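Vacuolar aminopeptidase 1 (Saccharomyces cerevisiae, PDB 5JGF) removes single amino acids, preferably neutral or hydrophobic ones, from the N-termini of peptides and proteins as a two-zinc vacuolar aminopeptidase assembled into a dodecamer. Local coordinates at residues H254-A258 and P259-D263; V116-G120 and G121-E125; V153-P157 and L158-R162. All coordinates share one frame; numbering follows the deposited sequence.

Interaction 1 of 3, residues H254-A258 and P259-D263; sequences HFLFA and PRLDD. With ZN (zinc ion), chain K; ZN (zinc ion), chain L.
Leu261 turns back over Ala258, the residue with which strand 255-258 ends, and makes the link between that strand and the zinc-binding aspartate one position further on. The side chain touches with its branch point and one methyl: CG lies 3.6 Å from Ala258 O, and CD2 rests 4.0 Å from Ala258 CB. With CG anti to its own carbonyl carbon (chi1 -65°), the isobutyl group folds back toward the strand. A looser apolar contact, Leu256 CD2 to Leu261 CD2 at 4.5 Å, extends the same patch by one more leucine.

Pro259 and Arg260 form the bend between strand 255-258 and helix 261-278. Pro259 CG touches one face of the Arg260 guanidinium, 3.4 Å above the plane and toward its rim. Arg260 NH1 and NH2 are hydrogen-bonded to the backbone carbonyls of Ile19 and Asp242.

Past the bend, Asp262 bridges the two metals of this M18 active site. Asp262 OD1 binds the zinc ion of chain K at 2.0 Å and Asp262 OD2 that of chain L, also at 2.0 Å, while water 2 spans the same pair of ions. His91 and Asp344 join OD1 on the chain K zinc; Glu299 and His438 join OD2 on the chain L zinc. The peptide bond between Asp262 and Asp263 is cis, and the Asp263 carboxylate accepts hydrogen bonds from the backbone N-H groups of His91, itself a zinc ligand, and Val345.

At the strand's start, His254 and Phe255 both face Gly249 in a classic beta bulge. The strand runs between 247-249 and 442-445 in a three-stranded antiparallel sheet and leads into helix 261-278, with Leu256, Pro259 and Leu261 packed against helix 7-21 and Leu261 also touching Gln434 of strand 426-434.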
loop_
_atom_site.group_PDB
_atom_site.type_symbol
_atom_site.label_atom_id
_atom_site.label_comp_id
_atom_site.label_asym_id
_atom_site.label_seq_id
_atom_site.Cartn_x
_atom_site.Cartn_y
_atom_site.Cartn_z
ATOM N N HIS D 254 4.573 -43.060 25.565
ATOM C CA HIS D 254 5.850 -42.354 25.632
ATOM C C HIS D 254 5.717 -40.935 26.175
ATOM O O HIS D 254 6.721 -40.303 26.507
ATOM C CB HIS D 254 6.467 -42.245 24.236
ATOM C CG HIS D 254 6.815 -43.562 23.620
ATOM N ND1 HIS D 254 6.498 -43.876 22.315
ATOM C CD2 HIS D 254 7.474 -44.634 24.118
ATOM C CE1 HIS D 254 6.948 -45.086 22.036
ATOM N NE2 HIS D 254 7.544 -45.569 23.113
ATOM N N PHE D 255 4.487 -40.439 26.259
ATOM C CA PHE D 255 4.248 -39.069 26.702
ATOM C C PHE D 255 3.417 -38.885 27.960
ATOM O O PHE D 255 2.701 -39.783 28.400
ATOM C CB PHE D 255 3.557 -38.283 25.583
ATOM C CG PHE D 255 4.332 -38.244 24.300
ATOM C CD1 PHE D 255 5.511 -37.514 24.207
ATOM C CD2 PHE D 255 3.880 -38.939 23.181
ATOM C CE1 PHE D 255 6.232 -37.477 23.016
ATOM C CE2 PHE D 255 4.596 -38.908 21.983
ATOM C CZ PHE D 255 5.772 -38.176 21.903
ATOM N N LEU D 256 3.516 -37.678 28.509
ATOM C CA LEU D 256 2.763 -37.269 29.685
ATOM C C LEU D 256 2.180 -35.912 29.301
ATOM O O LEU D 256 2.923 -34.984 28.976
ATOM C CB LEU D 256 3.683 -37.134 30.907
ATOM C CG LEU D 256 3.035 -36.784 32.260
ATOM C CD1 LEU D 256 3.973 -37.171 33.392
ATOM C CD2 LEU D 256 2.720 -35.297 32.330
ATOM N N PHE D 257 0.852 -35.816 29.300
ATOM C CA PHE D 257 0.165 -34.576 28.957
ATOM C C PHE D 257 -0.377 -33.993 30.252
ATOM O O PHE D 257 -1.045 -34.688 31.017
ATOM C CB PHE D 257 -1.011 -34.836 28.004
ATOM C CG PHE D 257 -0.655 -35.646 26.781
ATOM C CD1 PHE D 257 0.583 -35.507 26.164
ATOM C CD2 PHE D 257 -1.589 -36.510 26.215
ATOM C CE1 PHE D 257 0.887 -36.214 25.000
ATOM C CE2 PHE D 257 -1.295 -37.222 25.049
ATOM C CZ PHE D 257 -0.057 -37.072 24.441
ATOM N N ALA D 258 -0.102 -32.722 30.501
ATOM C CA ALA D 258 -0.577 -32.101 31.728
ATOM C C ALA D 258 -0.414 -30.600 31.679
ATOM O O ALA D 258 0.419 -30.075 30.940
ATOM C CB ALA D 258 0.191 -32.663 32.937
ATOM N N PRO D 259 -1.213 -29.883 32.478
ATOM C CA PRO D 259 -1.123 -28.426 32.502
ATOM C C PRO D 259 -0.055 -27.948 33.475
ATOM O O PRO D 259 0.391 -28.698 34.349
ATOM C CB PRO D 259 -2.511 -28.011 32.962
ATOM C CG PRO D 259 -2.827 -29.088 33.980
ATOM C CD PRO D 259 -2.383 -30.351 33.251
ATOM N N ARG D 260 0.362 -26.702 33.287
ATOM C CA ARG D 260 1.318 -26.047 34.169
ATOM C C ARG D 260 2.663 -26.752 34.390
ATOM O O ARG D 260 3.202 -26.725 35.495
ATOM C CB ARG D 260 0.608 -25.784 35.508
ATOM C CG ARG D 260 -0.786 -25.138 35.323
ATOM C CD ARG D 260 -1.569 -24.956 36.628
ATOM N NE ARG D 260 -2.017 -26.214 37.232
ATOM C CZ ARG D 260 -3.143 -26.854 36.924
ATOM N NH1 ARG D 260 -3.448 -27.991 37.544
ATOM N NH2 ARG D 260 -3.973 -26.367 36.010
ATOM N N LEU D 261 3.209 -27.364 33.339
ATOM C CA LEU D 261 4.503 -28.046 33.439
ATOM C C LEU D 261 5.641 -27.050 33.711
ATOM O O LEU D 261 6.579 -27.347 34.439
ATOM C CB LEU D 261 4.796 -28.835 32.154
ATOM C CG LEU D 261 3.892 -30.018 31.798
ATOM C CD1 LEU D 261 4.468 -30.743 30.587
ATOM C CD2 LEU D 261 3.801 -30.978 32.985
ATOM N N ASP D 262 5.554 -25.873 33.112
ATOM C CA ASP D 262 6.549 -24.825 33.296
ATOM C C ASP D 262 6.142 -24.010 34.532
ATOM O O ASP D 262 5.132 -23.313 34.481
ATOM C CB ASP D 262 6.524 -23.922 32.052
ATOM C CG ASP D 262 7.495 -22.753 32.127
ATOM O OD1 ASP D 262 8.270 -22.654 33.093
ATOM O OD2 ASP D 262 7.502 -21.927 31.186
ATOM N N ASP D 263 6.866 -24.101 35.653
ATOM C CA ASP D 263 8.078 -24.912 35.835
ATOM C C ASP D 263 7.888 -25.895 37.013
ATOM O O ASP D 263 8.836 -26.235 37.719
ATOM C CB ASP D 263 9.263 -23.951 36.090
ATOM C CG ASP D 263 10.612 -24.657 36.217
ATOM O OD1 ASP D 263 10.829 -25.686 35.546
ATOM O OD2 ASP D 263 11.481 -24.172 36.980
HETATM ZN ZN ZN K . 9.866 -21.479 33.243
HETATM ZN ZN ZN L . 7.514 -19.925 31.404
HETATM O O HOH W 1 10.624 -22.139 31.044
HETATM O O HOH W 2 9.304 -19.668 32.475
#

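Interaction 2 of 3, residues V116-G120 and G121-E125; sequences VAPYG and GTLNE
Pro118 and Leu123 meet across an inverse gamma turn centred on Gly121, by which the chain leaves strand 112-119 and doubles back. Their side chains cross at about a right angle: Leu123 brings CD1 to the proline ring, 3.7 Å from CD and 3.8 Å from CB. Asn407 of a neighbouring subunit packs on both residues.

Thr122 approaches the same proline by its hydroxyl, OG1 lying 3.3 Å from Pro118 CB. A chi1 of 60° sets OG1 between the backbone N and the carbonyl carbon, and the oxygen is hydrogen-bonded to the carbonyl of Thr96 on the adjoining strand 96-99. Tyr119, one place on from the proline, points the opposite way. Its OH is hydrogen-bonded to Asp93 and Asn297, and its side chain comes within about 4 Å of that of Glu299, a zinc ligand, so the strand's end borders the active site.

Gly120 has a positive phi of 86°, a backbone shape in which a CB would collide with the carbonyl oxygen of Tyr119. The turn is closed by Thr122 N donating to Gly120 O at 2.9 Å, a bent bond with an N-H...O angle of 141°.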
loop_
_atom_site.group_PDB
_atom_site.type_symbol
_atom_site.label_atom_id
_atom_site.label_comp_id
_atom_site.label_asym_id
_atom_site.label_seq_id
_atom_site.Cartn_x
_atom_site.Cartn_y
_atom_site.Cartn_z
ATOM N N VAL D 116 -11.604 -10.906 34.920
ATOM C CA VAL D 116 -10.310 -11.509 35.214
ATOM C C VAL D 116 -9.193 -10.849 34.415
ATOM O O VAL D 116 -9.449 -10.060 33.505
ATOM C CB VAL D 116 -10.311 -13.023 34.881
ATOM C CG1 VAL D 116 -11.399 -13.734 35.677
ATOM C CG2 VAL D 116 -10.540 -13.229 33.385
ATOM N N ALA D 117 -7.955 -11.188 34.757
ATOM C CA ALA D 117 -6.789 -10.641 34.074
ATOM C C ALA D 117 -5.781 -11.759 33.834
ATOM O O ALA D 117 -5.712 -12.723 34.598
ATOM C CB ALA D 117 -6.157 -9.537 34.915
ATOM N N PRO D 118 -4.984 -11.646 32.764
ATOM C CA PRO D 118 -3.998 -12.687 32.479
ATOM C C PRO D 118 -2.742 -12.546 33.335
ATOM O O PRO D 118 -2.297 -11.436 33.617
ATOM C CB PRO D 118 -3.697 -12.468 31.002
ATOM C CG PRO D 118 -3.735 -10.963 30.899
ATOM C CD PRO D 118 -4.956 -10.590 31.733
ATOM N N TYR D 119 -2.201 -13.679 33.770
ATOM C CA TYR D 119 -0.955 -13.705 34.529
ATOM C C TYR D 119 -0.026 -14.350 33.508
ATOM O O TYR D 119 -0.054 -15.562 33.313
ATOM C CB TYR D 119 -1.067 -14.599 35.771
ATOM C CG TYR D 119 0.248 -14.742 36.512
ATOM C CD1 TYR D 119 0.709 -13.733 37.359
ATOM C CD2 TYR D 119 1.058 -15.863 36.320
ATOM C CE1 TYR D 119 1.951 -13.838 37.999
ATOM C CE2 TYR D 119 2.299 -15.976 36.950
ATOM C CZ TYR D 119 2.738 -14.962 37.788
ATOM O OH TYR D 119 3.958 -15.077 38.414
ATOM N N GLY D 120 0.790 -13.544 32.841
ATOM C CA GLY D 120 1.638 -14.095 31.804
ATOM C C GLY D 120 0.798 -14.109 30.533
ATOM O O GLY D 120 -0.299 -13.537 30.514
ATOM N N GLY D 121 1.280 -14.776 29.487
ATOM C CA GLY D 121 0.556 -14.806 28.224
ATOM C C GLY D 121 -0.614 -15.765 28.077
ATOM O O GLY D 121 -0.578 -16.667 27.242
ATOM N N THR D 122 -1.661 -15.572 28.873
ATOM C CA THR D 122 -2.834 -16.437 28.796
ATOM C C THR D 122 -3.999 -15.713 28.120
ATOM O O THR D 122 -3.810 -14.669 27.495
ATOM C CB THR D 122 -3.277 -16.906 30.198
ATOM O OG1 THR D 122 -3.594 -15.767 31.006
ATOM C CG2 THR D 122 -2.159 -17.708 30.868
ATOM N N LEU D 123 -5.200 -16.269 28.248
ATOM C CA LEU D 123 -6.390 -15.679 27.636
ATOM C C LEU D 123 -6.246 -15.569 26.123
ATOM O O LEU D 123 -6.678 -14.591 25.509
ATOM C CB LEU D 123 -6.688 -14.297 28.229
ATOM C CG LEU D 123 -7.093 -14.285 29.706
ATOM C CD1 LEU D 123 -7.373 -12.858 30.149
ATOM C CD2 LEU D 123 -8.324 -15.159 29.916
ATOM N N ASN D 124 -5.616 -16.575 25.526
ATOM C CA ASN D 124 -5.456 -16.615 24.080
ATOM C C ASN D 124 -6.316 -17.767 23.579
ATOM O O ASN D 124 -7.139 -18.302 24.325
ATOM C CB ASN D 124 -3.991 -16.829 23.684
ATOM C CG ASN D 124 -3.345 -17.972 24.431
ATOM O OD1 ASN D 124 -3.993 -18.968 24.752
ATOM N ND2 ASN D 124 -2.052 -17.843 24.700
ATOM N N GLU D 125 -6.128 -18.167 22.329
ATOM C CA GLU D 125 -6.943 -19.237 21.786
ATOM C C GLU D 125 -6.790 -20.594 22.465
ATOM O O GLU D 125 -7.718 -21.399 22.445
ATOM C CB GLU D 125 -6.711 -19.341 20.278
ATOM C CG GLU D 125 -7.583 -18.348 19.512
ATOM C CD GLU D 125 -7.063 -18.027 18.130
ATOM O OE1 GLU D 125 -6.071 -17.272 18.030
ATOM O OE2 GLU D 125 -7.650 -18.530 17.147
#

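Interaction 3 of 3, residues V153-P157 and L158-R162; sequences VDSTP and LPVCR
Ser155 carries its hydroxyl between its backbone N and carbonyl carbon (chi1 72°), which directs OG across the turn to the carbonyl of Leu158. The bond runs from Ser155 OG to Leu158 O over 2.8 Å, with the donor nearly in line with the C=O bond at an angle of 164°. A second bond runs the other way: Leu158 N gives its hydrogen to Ser155 O, also at 2.8 Å. Together they make a worked example of a type VIa beta turn, with cis-Pro157 at its third position, closed twice between the same two residues, once by main chain and once by side chain.

On the apolar side, Val160 leans its CG1 methyl against Ser155 CB at 4.0 Å. Ahead of the turn, Asp154 OD2 takes two hydrogen bonds from Thr156. Thr156 OG1 reaches Asp154 OD2 at 2.7 Å on the syn side, and Thr156 N reaches the same Asp154 OD2 at 3.0 Å from above the carboxylate plane, closing an Asx turn. Both bonds fall on one oxygen and probably help to set the turn of the carboxylate.

Ser155 OG also bonds to the backbone N of Ile134, and an alanine here would probably leave the Leu158 carbonyl and the Ile134 N-H without the shared hydroxyl that ties the turn to strand 132-140.

The turn follows strand 149-154, which lies at one edge of the six-stranded antiparallel sheet beside 132-140. Val160 and Cys161 both face Leu132 in a classic beta bulge. Tyr221 of helix 216-226 packs on Ser155 and Leu158, whereas Pro159 rests on Phe257 of a neighbouring subunit and Thr156 touches Phe241 of strand 233-242.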
loop_
_atom_site.group_PDB
_atom_site.type_symbol
_atom_site.label_atom_id
_atom_site.label_comp_id
_atom_site.label_asym_id
_atom_site.label_seq_id
_atom_site.Cartn_x
_atom_site.Cartn_y
_atom_site.Cartn_z
ATOM N N VAL D 153 -8.552 -22.737 48.791
ATOM C CA VAL D 153 -9.741 -23.373 48.237
ATOM C C VAL D 153 -9.456 -23.874 46.824
ATOM O O VAL D 153 -8.518 -23.417 46.173
ATOM C CB VAL D 153 -10.939 -22.400 48.225
ATOM C CG1 VAL D 153 -11.335 -22.058 49.659
ATOM C CG2 VAL D 153 -10.579 -21.130 47.460
ATOM N N ASP D 154 -10.270 -24.816 46.360
ATOM C CA ASP D 154 -10.085 -25.411 45.043
ATOM C C ASP D 154 -11.399 -26.067 44.623
ATOM O O ASP D 154 -11.893 -26.962 45.307
ATOM C CB ASP D 154 -8.969 -26.454 45.136
ATOM C CG ASP D 154 -8.732 -27.188 43.836
ATOM O OD1 ASP D 154 -7.967 -28.178 43.857
ATOM O OD2 ASP D 154 -9.294 -26.781 42.800
ATOM N N SER D 155 -11.962 -25.628 43.502
ATOM C CA SER D 155 -13.236 -26.173 43.031
ATOM C C SER D 155 -13.123 -27.535 42.358
ATOM O O SER D 155 -14.124 -28.232 42.198
ATOM C CB SER D 155 -13.910 -25.193 42.061
ATOM O OG SER D 155 -13.235 -25.160 40.814
ATOM N N THR D 156 -11.911 -27.909 41.954
ATOM C CA THR D 156 -11.685 -29.188 41.283
ATOM C C THR D 156 -12.464 -30.303 41.980
ATOM O O THR D 156 -12.433 -30.413 43.204
ATOM C CB THR D 156 -10.188 -29.549 41.291
ATOM O OG1 THR D 156 -9.436 -28.460 40.735
ATOM C CG2 THR D 156 -9.931 -30.807 40.470
ATOM N N PRO D 157 -13.144 -31.171 41.211
ATOM C CA PRO D 157 -13.253 -31.248 39.749
ATOM C C PRO D 157 -14.277 -30.332 39.075
ATOM O O PRO D 157 -14.429 -30.375 37.856
ATOM C CB PRO D 157 -13.593 -32.709 39.525
ATOM C CG PRO D 157 -14.567 -32.954 40.649
ATOM C CD PRO D 157 -13.863 -32.302 41.836
ATOM N N LEU D 158 -14.982 -29.514 39.843
ATOM C CA LEU D 158 -15.984 -28.640 39.243
ATOM C C LEU D 158 -15.403 -27.485 38.435
ATOM O O LEU D 158 -14.678 -26.645 38.971
ATOM C CB LEU D 158 -16.916 -28.058 40.318
ATOM C CG LEU D 158 -17.967 -27.066 39.792
ATOM C CD1 LEU D 158 -18.955 -27.797 38.886
ATOM C CD2 LEU D 158 -18.703 -26.411 40.948
ATOM N N PRO D 159 -15.690 -27.446 37.123
ATOM C CA PRO D 159 -15.178 -26.347 36.300
ATOM C C PRO D 159 -16.253 -25.264 36.378
ATOM O O PRO D 159 -17.306 -25.375 35.747
ATOM C CB PRO D 159 -15.059 -26.975 34.916
ATOM C CG PRO D 159 -16.202 -27.939 34.887
ATOM C CD PRO D 159 -16.211 -28.543 36.283
ATOM N N VAL D 160 -16.000 -24.235 37.179
ATOM C CA VAL D 160 -16.966 -23.155 37.365
ATOM C C VAL D 160 -17.026 -22.155 36.213
ATOM O O VAL D 160 -18.029 -21.462 36.049
ATOM C CB VAL D 160 -16.676 -22.361 38.671
ATOM C CG1 VAL D 160 -16.632 -23.313 39.871
ATOM C CG2 VAL D 160 -15.354 -21.599 38.546
ATOM N N CYS D 161 -15.954 -22.087 35.424
ATOM C CA CYS D 161 -15.856 -21.146 34.309
ATOM C C CYS D 161 -15.434 -21.802 33.004
ATOM O O CYS D 161 -14.926 -22.920 32.985
ATOM C CB CYS D 161 -14.830 -20.039 34.631
ATOM S SG CYS D 161 -15.342 -18.920 35.928
ATOM N N ARG D 162 -15.646 -21.072 31.917
ATOM C CA ARG D 162 -15.274 -21.507 30.579
ATOM C C ARG D 162 -15.351 -20.268 29.695
ATOM O O ARG D 162 -16.330 -19.526 29.756
ATOM C CB ARG D 162 -16.238 -22.587 30.072
ATOM C CG ARG D 162 -15.985 -23.050 28.633
ATOM C CD ARG D 162 -16.931 -24.195 28.253
ATOM N NE ARG D 162 -16.791 -24.637 26.864
ATOM C CZ ARG D 162 -17.178 -23.925 25.809
ATOM N NH1 ARG D 162 -17.732 -22.730 25.977
ATOM N NH2 ARG D 162 -17.019 -24.408 24.585
#

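How the interactions relate
The three local contacts occur along the chain in the order interaction 2, interaction 3, interaction 1, their centres 18 to 20 Å apart and their nearest atoms about 7 or 8 Å apart, without touching. Interactions 2 and 3 reach the six-stranded antiparallel sheet, through strands 112-119 and 149-154, whereas interaction 1 leads from a separate three-stranded sheet into helix 261-278. Interactions 1 and 3 both touch the second subunit, where Phe257 of one copy meets Pro159 of another. Interaction 1 supplies the aspartate between the zinc ions, interaction 2 borders that site, and interaction 3 lies away from it. All three meet neighbouring subunits, and at interaction 2 such a contact lies beside the active site.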